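Endo-1,4-beta-xylanase 1 (Hypocrea jecorina, PDB 1XYN) hydrolyses internal beta-1,4-xylosidic linkages in xylan, a plant cell-wall hemicellulose, releasing xylooligosaccharides and xylose. Local coordinates at residues Y66-V74 / P113-F121; Y85-G93 / Y102-V110. One frame throughout, in Å; residues are numbered along the deposited sequence.

Interaction 1: residues Y66-V74 / P113-F121; sequences YGWSTNPLV and PSIQGTATF
Trp68 packs against Ile115 over one face of its indole and against Ser114 and Phe121 at the far end of the ring, and here the packing is close. Ile115 CG2 sits almost on the normal of the five-membered ring, 4.0 Å from its centroid and 10° off the perpendicular, in a CH-pi contact. The rest of Ile115 runs past the indole in the opposite direction, bringing CD1 to 3.6 Å from Trp68 CB. Trp68 CH2 comes within 3.4 Å of Ser114 CB and 3.6 Å of Phe121 CZ, and hangs over one face of the phenyl ring with the two ring planes at 58°. Leu73 closes this cluster: its CG lies in the indole plane, 3.8 Å from Phe121 CB, while CD2 reaches Ala119 CB.

Toward solvent the contact turns polar and is completed by water. Gln116, extended beyond CG, comes toward Leu73 from the opposite direction and lays CG, CD and NE2 along its CD1 methyl; Gln116 NE2 also approaches Thr70 CG2 at 3.3 Å. One water accepts from both Gln116 NE2 and the backbone N of Asn71, tying the turn at 71-72, with its cis Pro72, to the opposite loop.

That loop, Ser114-Gly117, is a type I turn that overlaps an ST turn, in which Ser114 OG accepts from Gln116 N at 3.1 Å; the Pro113-Ser114-Ile115 sequence leading into it marks the thumb tip of family 11 xylanases. Trp68 NE1 donates to Tyr66 OH (2.7 Å), which in turn bonds to the predicted nucleophile Glu75. Strand 60-70 is flanked here by strand 155-166, whose Tyr158 meets the Trp68 ring, and by strand 74-79, which pairs in parallel with strand 119-128 beyond the thumb.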
ATOM      1  N   TYR A  66      10.764   3.999 -13.977  1.00 11.05           N
ATOM      2  CA  TYR A  66      10.522   3.625 -12.587  1.00  9.25           C
ATOM      3  C   TYR A  66      11.600   2.657 -12.109  1.00 11.78           C
ATOM      4  O   TYR A  66      12.087   1.831 -12.882  1.00 13.40           O
ATOM      5  CB  TYR A  66       9.125   2.975 -12.489  1.00  6.44           C
ATOM      6  CG  TYR A  66       8.800   2.310 -11.168  1.00 10.62           C
ATOM      7  CD1 TYR A  66       8.404   3.057 -10.063  1.00  9.68           C
ATOM      8  CD2 TYR A  66       8.862   0.921 -11.030  1.00  2.12           C
ATOM      9  CE1 TYR A  66       8.076   2.438  -8.859  1.00  8.81           C
ATOM     10  CE2 TYR A  66       8.543   0.304  -9.845  1.00 10.58           C
ATOM     11  CZ  TYR A  66       8.147   1.065  -8.758  1.00 12.50           C
ATOM     12  OH  TYR A  66       7.809   0.444  -7.578  1.00 16.10           O
ATOM     13  N   GLY A  67      11.954   2.741 -10.832  1.00 10.22           N
ATOM     14  CA  GLY A  67      12.969   1.851 -10.310  1.00  6.26           C
ATOM     15  C   GLY A  67      13.110   1.847  -8.800  1.00 11.30           C
ATOM     16  O   GLY A  67      12.369   2.524  -8.077  1.00  8.38           O
ATOM     17  N   TRP A  68      14.072   1.061  -8.335  1.00  9.44           N
ATOM     18  CA  TRP A  68      14.369   0.900  -6.920  1.00 11.53           C
ATOM     19  C   TRP A  68      15.867   1.000  -6.650  1.00 10.26           C
ATOM     20  O   TRP A  68      16.692   0.926  -7.559  1.00 14.76           O
ATOM     21  CB  TRP A  68      13.859  -0.452  -6.414  1.00 14.48           C
ATOM     22  CG  TRP A  68      12.383  -0.501  -6.274  1.00 18.41           C
ATOM     23  CD1 TRP A  68      11.480  -0.690  -7.271  1.00 17.99           C
ATOM     24  CD2 TRP A  68      11.621  -0.285  -5.074  1.00 21.40           C
ATOM     25  NE1 TRP A  68      10.200  -0.597  -6.775  1.00 28.84           N
ATOM     26  CE2 TRP A  68      10.257  -0.350  -5.429  1.00 20.77           C
ATOM     27  CE3 TRP A  68      11.960  -0.040  -3.733  1.00 15.80           C
ATOM     28  CZ2 TRP A  68       9.227  -0.178  -4.497  1.00 20.22           C
ATOM     29  CZ3 TRP A  68      10.936   0.130  -2.807  1.00 15.91           C
ATOM     30  CH2 TRP A  68       9.587   0.060  -3.194  1.00 12.61           C
ATOM     31  N   SER A  69      16.201   1.126  -5.377  1.00 13.78           N
ATOM     32  CA  SER A  69      17.578   1.239  -4.930  1.00  9.01           C
ATOM     33  C   SER A  69      17.617   0.612  -3.543  1.00  7.68           C
ATOM     34  O   SER A  69      16.603   0.582  -2.848  1.00  7.04           O
ATOM     35  CB  SER A  69      17.966   2.720  -4.871  1.00 15.43           C
ATOM     36  OG  SER A  69      19.210   2.920  -4.240  1.00  9.72           O
ATOM     37  N   THR A  70      18.759   0.043  -3.171  1.00  9.01           N
ATOM     38  CA  THR A  70      18.897  -0.568  -1.856  1.00 14.72           C
ATOM     39  C   THR A  70      20.038   0.048  -1.064  1.00 16.78           C
ATOM     40  O   THR A  70      21.022   0.521  -1.638  1.00 17.25           O
ATOM     41  CB  THR A  70      19.072  -2.107  -1.922  1.00 12.14           C
ATOM     42  OG1 THR A  70      20.075  -2.445  -2.879  1.00 15.16           O
ATOM     43  CG2 THR A  70      17.767  -2.773  -2.316  1.00 19.40           C
ATOM     44  N   ASN A  71      19.847   0.102   0.254  1.00 19.33           N
ATOM     45  CA  ASN A  71      20.815   0.656   1.203  1.00 18.49           C
ATOM     46  C   ASN A  71      21.321   2.048   0.810  1.00 17.34           C
ATOM     47  O   ASN A  71      22.490   2.215   0.460  1.00 18.44           O
ATOM     48  CB  ASN A  71      21.983  -0.314   1.382  1.00 15.80           C
ATOM     49  CG  ASN A  71      22.736  -0.081   2.670  1.00 10.94           C
ATOM     50  OD1 ASN A  71      22.162  -0.129   3.763  1.00 10.74           O
ATOM     51  ND2 ASN A  71      24.032   0.164   2.552  1.00 17.17           N
ATOM     52  N   PRO A  72      20.463   3.077   0.927  1.00 17.12           N
ATOM     53  CA  PRO A  72      19.071   3.064   1.397  1.00 15.53           C
ATOM     54  C   PRO A  72      18.033   2.550   0.387  1.00 18.55           C
ATOM     55  O   PRO A  72      18.265   2.579  -0.825  1.00 16.42           O
ATOM     56  CB  PRO A  72      18.825   4.538   1.703  1.00 22.26           C
ATOM     57  CG  PRO A  72      19.565   5.218   0.589  1.00 12.48           C
ATOM     58  CD  PRO A  72      20.870   4.446   0.551  1.00 15.30           C
ATOM     59  N   LEU A  73      16.880   2.114   0.901  1.00 19.41           N
ATOM     60  CA  LEU A  73      15.786   1.627   0.061  1.00 16.92           C
ATOM     61  C   LEU A  73      15.075   2.848  -0.527  1.00 15.87           C
ATOM     62  O   LEU A  73      14.523   3.661   0.217  1.00 15.09           O
ATOM     63  CB  LEU A  73      14.804   0.774   0.879  1.00 12.51           C
ATOM     64  CG  LEU A  73      13.557   0.243   0.151  1.00 13.56           C
ATOM     65  CD1 LEU A  73      13.958  -0.641  -1.017  1.00  8.83           C
ATOM     66  CD2 LEU A  73      12.669  -0.518   1.113  1.00 13.23           C
ATOM     67  N   VAL A  74      15.085   2.961  -1.856  1.00 15.16           N
ATOM     68  CA  VAL A  74      14.485   4.099  -2.551  1.00 14.41           C
ATOM     69  C   VAL A  74      13.670   3.738  -3.790  1.00 11.12           C
ATOM     70  O   VAL A  74      14.146   3.037  -4.678  1.00 15.74           O
ATOM     71  CB  VAL A  74      15.587   5.101  -3.030  1.00 13.23           C
ATOM     72  CG1 VAL A  74      14.957   6.284  -3.755  1.00 11.62           C
ATOM     73  CG2 VAL A  74      16.444   5.577  -1.857  1.00 14.19           C
ATOM     74  N   PRO A 113       4.450  -1.883   0.461  1.00 23.52           N
ATOM     75  CA  PRO A 113       5.138  -3.001  -0.181  1.00 20.86           C
ATOM     76  C   PRO A 113       6.363  -2.554  -0.969  1.00 16.61           C
ATOM     77  O   PRO A 113       6.340  -1.523  -1.650  1.00 14.94           O
ATOM     78  CB  PRO A 113       4.053  -3.594  -1.080  1.00 19.03           C
ATOM     79  CG  PRO A 113       3.172  -2.426  -1.378  1.00 22.48           C
ATOM     80  CD  PRO A 113       3.069  -1.764  -0.036  1.00 20.90           C
ATOM     81  N   SER A 114       7.436  -3.330  -0.856  1.00 14.63           N
ATOM     82  CA  SER A 114       8.676  -3.029  -1.557  1.00 16.30           C
ATOM     83  C   SER A 114       9.395  -4.303  -1.948  1.00 16.72           C
ATOM     84  O   SER A 114       8.939  -5.404  -1.638  1.00 17.32           O
ATOM     85  CB  SER A 114       9.600  -2.178  -0.678  1.00 16.07           C
ATOM     86  OG  SER A 114      10.177  -2.949   0.356  1.00  8.69           O
ATOM     87  N   ILE A 115      10.535  -4.136  -2.613  1.00 15.42           N
ATOM     88  CA  ILE A 115      11.363  -5.249  -3.053  1.00 17.45           C
ATOM     89  C   ILE A 115      12.004  -5.946  -1.853  1.00 19.01           C
ATOM     90  O   ILE A 115      12.607  -7.010  -1.994  1.00 17.97           O
ATOM     91  CB  ILE A 115      12.474  -4.777  -4.024  1.00 20.64           C
ATOM     92  CG1 ILE A 115      13.312  -3.670  -3.377  1.00 21.95           C
ATOM     93  CG2 ILE A 115      11.860  -4.280  -5.322  1.00 16.23           C
ATOM     94  CD1 ILE A 115      14.485  -3.223  -4.211  1.00 20.04           C
ATOM     95  N   GLN A 116      11.862  -5.333  -0.679  1.00 20.76           N
ATOM     96  CA  GLN A 116      12.405  -5.863   0.573  1.00 20.03           C
ATOM     97  C   GLN A 116      11.280  -6.309   1.506  1.00 17.39           C
ATOM     98  O   GLN A 116      11.514  -6.618   2.684  1.00 18.96           O
ATOM     99  CB  GLN A 116      13.237  -4.790   1.280  1.00 20.00           C
ATOM    100  CG  GLN A 116      14.340  -4.189   0.425  1.00 20.45           C
ATOM    101  CD  GLN A 116      15.420  -3.507   1.254  1.00 29.82           C
ATOM    102  OE1 GLN A 116      15.482  -3.664   2.479  1.00 30.53           O
ATOM    103  NE2 GLN A 116      16.285  -2.757   0.586  1.00 24.25           N
ATOM    104  N   GLY A 117      10.077  -6.399   0.951  1.00 18.67           N
ATOM    105  CA  GLY A 117       8.908  -6.763   1.730  1.00 19.91           C
ATOM    106  C   GLY A 117       8.217  -5.455   2.071  1.00 24.04           C
ATOM    107  O   GLY A 117       8.559  -4.417   1.505  1.00 28.96           O
ATOM    108  N   THR A 118       7.226  -5.480   2.955  1.00 27.66           N
ATOM    109  CA  THR A 118       6.556  -4.237   3.327  1.00 23.89           C
ATOM    110  C   THR A 118       7.519  -3.446   4.213  1.00 24.24           C
ATOM    111  O   THR A 118       8.052  -3.966   5.210  1.00 16.39           O
ATOM    112  CB  THR A 118       5.198  -4.489   4.013  1.00 23.51           C
ATOM    113  OG1 THR A 118       5.370  -5.354   5.138  1.00 26.33           O
ATOM    114  CG2 THR A 118       4.237  -5.144   3.032  1.00 17.76           C
ATOM    115  N   ALA A 119       7.807  -2.219   3.788  1.00 16.79           N
ATOM    116  CA  ALA A 119       8.746  -1.363   4.496  1.00 19.34           C
ATOM    117  C   ALA A 119       8.398   0.113   4.382  1.00 16.81           C
ATOM    118  O   ALA A 119       7.429   0.490   3.732  1.00 17.71           O
ATOM    119  CB  ALA A 119      10.156  -1.596   3.955  1.00  8.52           C
ATOM    120  N   THR A 120       9.198   0.936   5.052  1.00 19.65           N
ATOM    121  CA  THR A 120       9.036   2.383   5.035  1.00 18.25           C
ATOM    122  C   THR A 120      10.259   2.884   4.290  1.00 17.27           C
ATOM    123  O   THR A 120      11.381   2.505   4.613  1.00 15.14           O
ATOM    124  CB  THR A 120       8.993   2.955   6.461  1.00 20.13           C
ATOM    125  OG1 THR A 120       7.804   2.494   7.113  1.00 25.55           O
ATOM    126  CG2 THR A 120       8.990   4.481   6.439  1.00 24.76           C
ATOM    127  N   PHE A 121      10.042   3.735   3.297  1.00 13.17           N
ATOM    128  CA  PHE A 121      11.140   4.230   2.482  1.00 10.42           C
ATOM    129  C   PHE A 121      10.745   5.540   1.817  1.00 13.18           C
ATOM    130  O   PHE A 121       9.577   5.907   1.809  1.00 18.20           O
ATOM    131  CB  PHE A 121      11.441   3.188   1.404  1.00 12.33           C
ATOM    132  CG  PHE A 121      10.212   2.734   0.650  1.00 10.35           C
ATOM    133  CD1 PHE A 121       9.445   1.673   1.122  1.00  2.19           C
ATOM    134  CD2 PHE A 121       9.793   3.402  -0.499  1.00 13.49           C
ATOM    135  CE1 PHE A 121       8.282   1.291   0.470  1.00  8.00           C
ATOM    136  CE2 PHE A 121       8.628   3.026  -1.164  1.00  7.79           C
ATOM    137  CZ  PHE A 121       7.871   1.972  -0.679  1.00 14.66           C
TER
HETATM  138  O   HOH W   1      18.538  -1.706   1.906  1.00 16.05           O

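Interaction 2: residues Y85-G93 / Y102-V110; sequences YPAQGTVKG and YTIWENTRV
Thr90 and Glu106 face each other as a hydrogen-bonded antiparallel pair, each using both its backbone N and its O: Thr90 N donates to Glu106 O at 2.9 Å, and Glu106 N returns to Thr90 O at 2.8 Å. Glu106 O also accepts from a water hydrogen-bonded to Thr90 OG1, and Thr90 O receives a CA-H contact from Trp105. Lys92 N gives a nearly straight bond to Ile104 O (2.7 Å, 171°), while Ile104 N bonds to Gly93 O, both donors lying above the plane of the carbonyl they use; Lys92 and Gly93 thus stand opposite Ile104 in the manner of a classic bulge. Strands 90-97 and 100-109 form a twisted beta hairpin at the end of the curved sheet of the family 11 jelly roll. The loop before it, which contains an inverse gamma turn centred on Pro86, probably corresponds to the cord of this family.

Trp105 and Val91 form the non-hydrogen-bonded pair, and their side chains meet on one face. Val91 CG2, anti to the carbonyl carbon, points over the six-membered ring, 3.5 Å from its centroid, and Ala87 CB touches Trp105 CH2. Trp105 NE1 donates to Thr103 OG1 at 3.0 Å, bent to 136°. Lys92 folds at chi2 (-71°), and its NZ makes a long salt bridge to Glu106 OE1 (3.7 Å). Asn107 lies against the Gln88-Gly89 backbone, but its ND2 donates to Gln123 OE1 on strand 119-128. Arg109, a substrate-binding position by similarity, bonds weakly to the same oxygen through NE, and its NH1 reaches Glu112 and Val110 O of the second subunit.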
ATOM      1  N   TYR A  85      -2.808  12.851 -11.308  1.00 26.21           N
ATOM      2  CA  TYR A  85      -1.860  12.308 -10.352  1.00 28.39           C
ATOM      3  C   TYR A  85      -1.791  13.176  -9.097  1.00 35.54           C
ATOM      4  O   TYR A  85      -1.302  14.303  -9.146  1.00 31.77           O
ATOM      5  CB  TYR A  85      -0.477  12.198 -10.990  1.00 26.16           C
ATOM      6  CG  TYR A  85       0.602  11.843 -10.005  1.00 27.08           C
ATOM      7  CD1 TYR A  85       0.491  10.703  -9.208  1.00 25.58           C
ATOM      8  CD2 TYR A  85       1.711  12.676  -9.820  1.00 27.84           C
ATOM      9  CE1 TYR A  85       1.447  10.400  -8.248  1.00 26.02           C
ATOM     10  CE2 TYR A  85       2.674  12.383  -8.864  1.00 26.14           C
ATOM     11  CZ  TYR A  85       2.534  11.242  -8.079  1.00 29.50           C
ATOM     12  OH  TYR A  85       3.478  10.939  -7.125  1.00 35.93           O
ATOM     13  N   PRO A  86      -2.271  12.649  -7.954  1.00 41.94           N
ATOM     14  CA  PRO A  86      -2.281  13.344  -6.658  1.00 45.12           C
ATOM     15  C   PRO A  86      -0.858  13.625  -6.185  1.00 43.79           C
ATOM     16  O   PRO A  86      -0.287  12.837  -5.432  1.00 44.10           O
ATOM     17  CB  PRO A  86      -2.959  12.332  -5.730  1.00 46.42           C
ATOM     18  CG  PRO A  86      -3.824  11.533  -6.655  1.00 50.55           C
ATOM     19  CD  PRO A  86      -2.910  11.327  -7.831  1.00 47.53           C
ATOM     20  N   ALA A  87      -0.296  14.743  -6.643  1.00 42.90           N
ATOM     21  CA  ALA A  87       1.061  15.148  -6.292  1.00 42.01           C
ATOM     22  C   ALA A  87       1.296  15.100  -4.784  1.00 40.86           C
ATOM     23  O   ALA A  87       0.931  16.020  -4.051  1.00 43.56           O
ATOM     24  CB  ALA A  87       1.339  16.544  -6.831  1.00 43.95           C
ATOM     25  N   GLN A  88       1.911  14.014  -4.333  1.00 41.45           N
ATOM     26  CA  GLN A  88       2.182  13.820  -2.915  1.00 41.52           C
ATOM     27  C   GLN A  88       3.619  14.097  -2.495  1.00 38.67           C
ATOM     28  O   GLN A  88       4.573  13.788  -3.221  1.00 37.11           O
ATOM     29  CB  GLN A  88       1.799  12.399  -2.493  1.00 42.26           C
ATOM     30  CG  GLN A  88       0.312  12.110  -2.551  1.00 49.50           C
ATOM     31  CD  GLN A  88      -0.492  12.991  -1.611  1.00 54.11           C
ATOM     32  OE1 GLN A  88      -0.389  12.870  -0.386  1.00 56.04           O
ATOM     33  NE2 GLN A  88      -1.304  13.880  -2.178  1.00 55.82           N
ATOM     34  N   GLY A  89       3.761  14.682  -1.311  1.00 36.49           N
ATOM     35  CA  GLY A  89       5.081  14.958  -0.784  1.00 32.09           C
ATOM     36  C   GLY A  89       5.525  16.401  -0.724  1.00 27.96           C
ATOM     37  O   GLY A  89       4.720  17.322  -0.634  1.00 23.37           O
ATOM     38  N   THR A  90       6.837  16.576  -0.823  1.00 30.22           N
ATOM     39  CA  THR A  90       7.479  17.875  -0.743  1.00 27.21           C
ATOM     40  C   THR A  90       8.295  18.213  -1.992  1.00 23.06           C
ATOM     41  O   THR A  90       9.106  17.409  -2.451  1.00 15.33           O
ATOM     42  CB  THR A  90       8.431  17.900   0.476  1.00 29.21           C
ATOM     43  OG1 THR A  90       7.714  17.507   1.654  1.00 30.23           O
ATOM     44  CG2 THR A  90       9.025  19.280   0.676  1.00 22.47           C
ATOM     45  N   VAL A  91       8.079  19.405  -2.538  1.00 20.67           N
ATOM     46  CA  VAL A  91       8.845  19.836  -3.700  1.00 21.92           C
ATOM     47  C   VAL A  91      10.233  20.204  -3.182  1.00 17.26           C
ATOM     48  O   VAL A  91      10.370  20.806  -2.120  1.00 19.13           O
ATOM     49  CB  VAL A  91       8.209  21.050  -4.401  1.00 22.29           C
ATOM     50  CG1 VAL A  91       8.918  21.338  -5.725  1.00 23.82           C
ATOM     51  CG2 VAL A  91       6.741  20.797  -4.647  1.00 21.69           C
ATOM     52  N   LYS A  92      11.260  19.796  -3.918  1.00 18.56           N
ATOM     53  CA  LYS A  92      12.639  20.062  -3.542  1.00 15.68           C
ATOM     54  C   LYS A  92      13.335  21.054  -4.463  1.00 13.61           C
ATOM     55  O   LYS A  92      14.190  21.822  -4.020  1.00 17.22           O
ATOM     56  CB  LYS A  92      13.413  18.750  -3.490  1.00 13.86           C
ATOM     57  CG  LYS A  92      13.004  17.881  -2.321  1.00 12.44           C
ATOM     58  CD  LYS A  92      13.489  18.491  -1.021  1.00 14.68           C
ATOM     59  CE  LYS A  92      12.949  17.759   0.168  1.00 17.57           C
ATOM     60  NZ  LYS A  92      13.673  18.163   1.396  1.00 24.95           N
ATOM     61  N   GLY A  93      12.966  21.043  -5.738  1.00 11.25           N
ATOM     62  CA  GLY A  93      13.577  21.955  -6.681  1.00 11.23           C
ATOM     63  C   GLY A  93      13.260  21.556  -8.100  1.00  8.13           C
ATOM     64  O   GLY A  93      12.176  21.058  -8.373  1.00  6.54           O
ATOM     65  N   TYR A 102      11.861  19.647 -14.845  1.00 11.60           N
ATOM     66  CA  TYR A 102      11.171  18.682 -13.999  1.00 16.98           C
ATOM     67  C   TYR A 102      11.099  19.207 -12.578  1.00 15.62           C
ATOM     68  O   TYR A 102      12.077  19.751 -12.075  1.00 19.72           O
ATOM     69  CB  TYR A 102      11.943  17.354 -13.950  1.00 16.29           C
ATOM     70  CG  TYR A 102      11.986  16.582 -15.245  1.00 13.55           C
ATOM     71  CD1 TYR A 102      12.693  17.065 -16.350  1.00 16.17           C
ATOM     72  CD2 TYR A 102      11.324  15.361 -15.365  1.00 14.80           C
ATOM     73  CE1 TYR A 102      12.738  16.349 -17.550  1.00 18.40           C
ATOM     74  CE2 TYR A 102      11.361  14.636 -16.556  1.00 18.79           C
ATOM     75  CZ  TYR A 102      12.067  15.136 -17.641  1.00 21.18           C
ATOM     76  OH  TYR A 102      12.087  14.429 -18.818  1.00 21.47           O
ATOM     77  N   THR A 103       9.951  19.060 -11.928  1.00 16.92           N
ATOM     78  CA  THR A 103       9.852  19.485 -10.539  1.00 17.01           C
ATOM     79  C   THR A 103      10.179  18.242  -9.708  1.00 14.02           C
ATOM     80  O   THR A 103       9.624  17.163  -9.921  1.00 15.21           O
ATOM     81  CB  THR A 103       8.459  20.063 -10.179  1.00  9.41           C
ATOM     82  OG1 THR A 103       7.467  19.038 -10.263  1.00 28.95           O
ATOM     83  CG2 THR A 103       8.092  21.184 -11.133  1.00 16.41           C
ATOM     84  N   ILE A 104      11.155  18.376  -8.829  1.00 15.95           N
ATOM     85  CA  ILE A 104      11.581  17.268  -7.995  1.00 13.64           C
ATOM     86  C   ILE A 104      10.797  17.252  -6.692  1.00 17.16           C
ATOM     87  O   ILE A 104      10.543  18.301  -6.111  1.00 14.48           O
ATOM     88  CB  ILE A 104      13.089  17.366  -7.725  1.00  7.13           C
ATOM     89  CG1 ILE A 104      13.839  17.371  -9.061  1.00  5.68           C
ATOM     90  CG2 ILE A 104      13.562  16.219  -6.833  1.00 11.00           C
ATOM     91  CD1 ILE A 104      15.321  17.625  -8.933  1.00  8.67           C
ATOM     92  N   TRP A 105      10.370  16.058  -6.282  1.00 13.99           N
ATOM     93  CA  TRP A 105       9.615  15.857  -5.049  1.00  9.72           C
ATOM     94  C   TRP A 105      10.254  14.742  -4.244  1.00 10.44           C
ATOM     95  O   TRP A 105      10.944  13.882  -4.787  1.00 10.21           O
ATOM     96  CB  TRP A 105       8.170  15.409  -5.331  1.00 10.93           C
ATOM     97  CG  TRP A 105       7.356  16.319  -6.167  1.00  8.45           C
ATOM     98  CD1 TRP A 105       7.490  16.545  -7.509  1.00 10.67           C
ATOM     99  CD2 TRP A 105       6.231  17.088  -5.738  1.00 11.95           C
ATOM    100  NE1 TRP A 105       6.509  17.399  -7.945  1.00  5.87           N
ATOM    101  CE2 TRP A 105       5.720  17.753  -6.882  1.00  9.70           C
ATOM    102  CE3 TRP A 105       5.598  17.278  -4.501  1.00 13.58           C
ATOM    103  CZ2 TRP A 105       4.603  18.601  -6.826  1.00  6.01           C
ATOM    104  CZ3 TRP A 105       4.483  18.116  -4.443  1.00 17.80           C
ATOM    105  CH2 TRP A 105       3.998  18.768  -5.606  1.00 14.64           C
ATOM    106  N   GLU A 106      10.039  14.776  -2.939  1.00 12.96           N
ATOM    107  CA  GLU A 106      10.520  13.727  -2.055  1.00 13.98           C
ATOM    108  C   GLU A 106       9.281  13.357  -1.260  1.00 17.31           C
ATOM    109  O   GLU A 106       8.521  14.231  -0.826  1.00 15.59           O
ATOM    110  CB  GLU A 106      11.632  14.196  -1.117  1.00 13.27           C
ATOM    111  CG  GLU A 106      12.005  13.122  -0.076  1.00 25.52           C
ATOM    112  CD  GLU A 106      13.347  13.356   0.617  1.00 34.01           C
ATOM    113  OE1 GLU A 106      13.618  14.498   1.046  1.00 38.24           O
ATOM    114  OE2 GLU A 106      14.133  12.388   0.737  1.00 33.23           O
ATOM    115  N   ASN A 107       9.058  12.061  -1.096  1.00 15.69           N
ATOM    116  CA  ASN A 107       7.897  11.585  -0.371  1.00 11.78           C
ATOM    117  C   ASN A 107       8.309  10.385   0.444  1.00 13.66           C
ATOM    118  O   ASN A 107       9.400   9.848   0.261  1.00 15.69           O
ATOM    119  CB  ASN A 107       6.791  11.201  -1.358  1.00 15.97           C
ATOM    120  CG  ASN A 107       5.490  10.848  -0.668  1.00 24.48           C
ATOM    121  OD1 ASN A 107       5.178  11.373   0.404  1.00 28.20           O
ATOM    122  ND2 ASN A 107       4.715   9.967  -1.284  1.00 30.57           N
ATOM    123  N   THR A 108       7.455   9.993   1.378  1.00 10.24           N
ATOM    124  CA  THR A 108       7.741   8.851   2.215  1.00 15.96           C
ATOM    125  C   THR A 108       6.538   7.914   2.196  1.00 18.30           C
ATOM    126  O   THR A 108       5.388   8.350   2.189  1.00 16.35           O
ATOM    127  CB  THR A 108       8.078   9.285   3.658  1.00 15.78           C
ATOM    128  OG1 THR A 108       9.115  10.274   3.622  1.00 19.31           O
ATOM    129  CG2 THR A 108       8.562   8.097   4.484  1.00 15.73           C
ATOM    130  N   ARG A 109       6.831   6.626   2.088  1.00 20.24           N
ATOM    131  CA  ARG A 109       5.823   5.582   2.059  1.00 20.69           C
ATOM    132  C   ARG A 109       6.028   4.735   3.313  1.00 19.84           C
ATOM    133  O   ARG A 109       7.041   4.052   3.448  1.00 18.41           O
ATOM    134  CB  ARG A 109       5.999   4.741   0.788  1.00 19.33           C
ATOM    135  CG  ARG A 109       5.478   5.415  -0.480  1.00 25.16           C
ATOM    136  CD  ARG A 109       3.964   5.538  -0.409  1.00 38.33           C
ATOM    137  NE  ARG A 109       3.381   6.294  -1.513  1.00 46.88           N
ATOM    138  CZ  ARG A 109       2.100   6.671  -1.569  1.00 52.45           C
ATOM    139  NH1 ARG A 109       1.263   6.357  -0.585  1.00 46.55           N
ATOM    140  NH2 ARG A 109       1.659   7.380  -2.606  1.00 53.78           N
ATOM    141  N   VAL A 110       5.099   4.842   4.258  1.00 20.99           N
ATOM    142  CA  VAL A 110       5.190   4.089   5.510  1.00 23.28           C
ATOM    143  C   VAL A 110       4.490   2.741   5.416  1.00 22.79           C
ATOM    144  O   VAL A 110       3.332   2.670   5.001  1.00 26.85           O
ATOM    145  CB  VAL A 110       4.597   4.894   6.694  1.00 24.92           C
ATOM    146  CG1 VAL A 110       4.442   4.007   7.922  1.00 22.01           C
ATOM    147  CG2 VAL A 110       5.491   6.083   7.012  1.00 23.39           C
TER
HETATM  148  O   HOH W   2       7.274  14.797   2.013  1.00 43.65           O

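How the interactions relate
Along the chain the segments run 66-74, 85-93, 102-110 and 113-121, so interaction 2 falls wholly between the two halves of interaction 1. Their centres lie 16 Å apart in the same curved sheet, where strand 100-109 is flanked by 90-97 and 119-128, and 119-128 leads through 74-79 to 60-70. The two contacts meet where the thumb's outgoing strand leaves its tip: Phe121 O lies 2.9 Å from Arg109 N, probably a hydrogen bond, and Thr120 packs on Val110. Interaction 1 thus joins the thumb tip to the sheet beside the predicted nucleophile Glu75, interaction 2 builds the sheet's outer hairpin, and both border the second subunit.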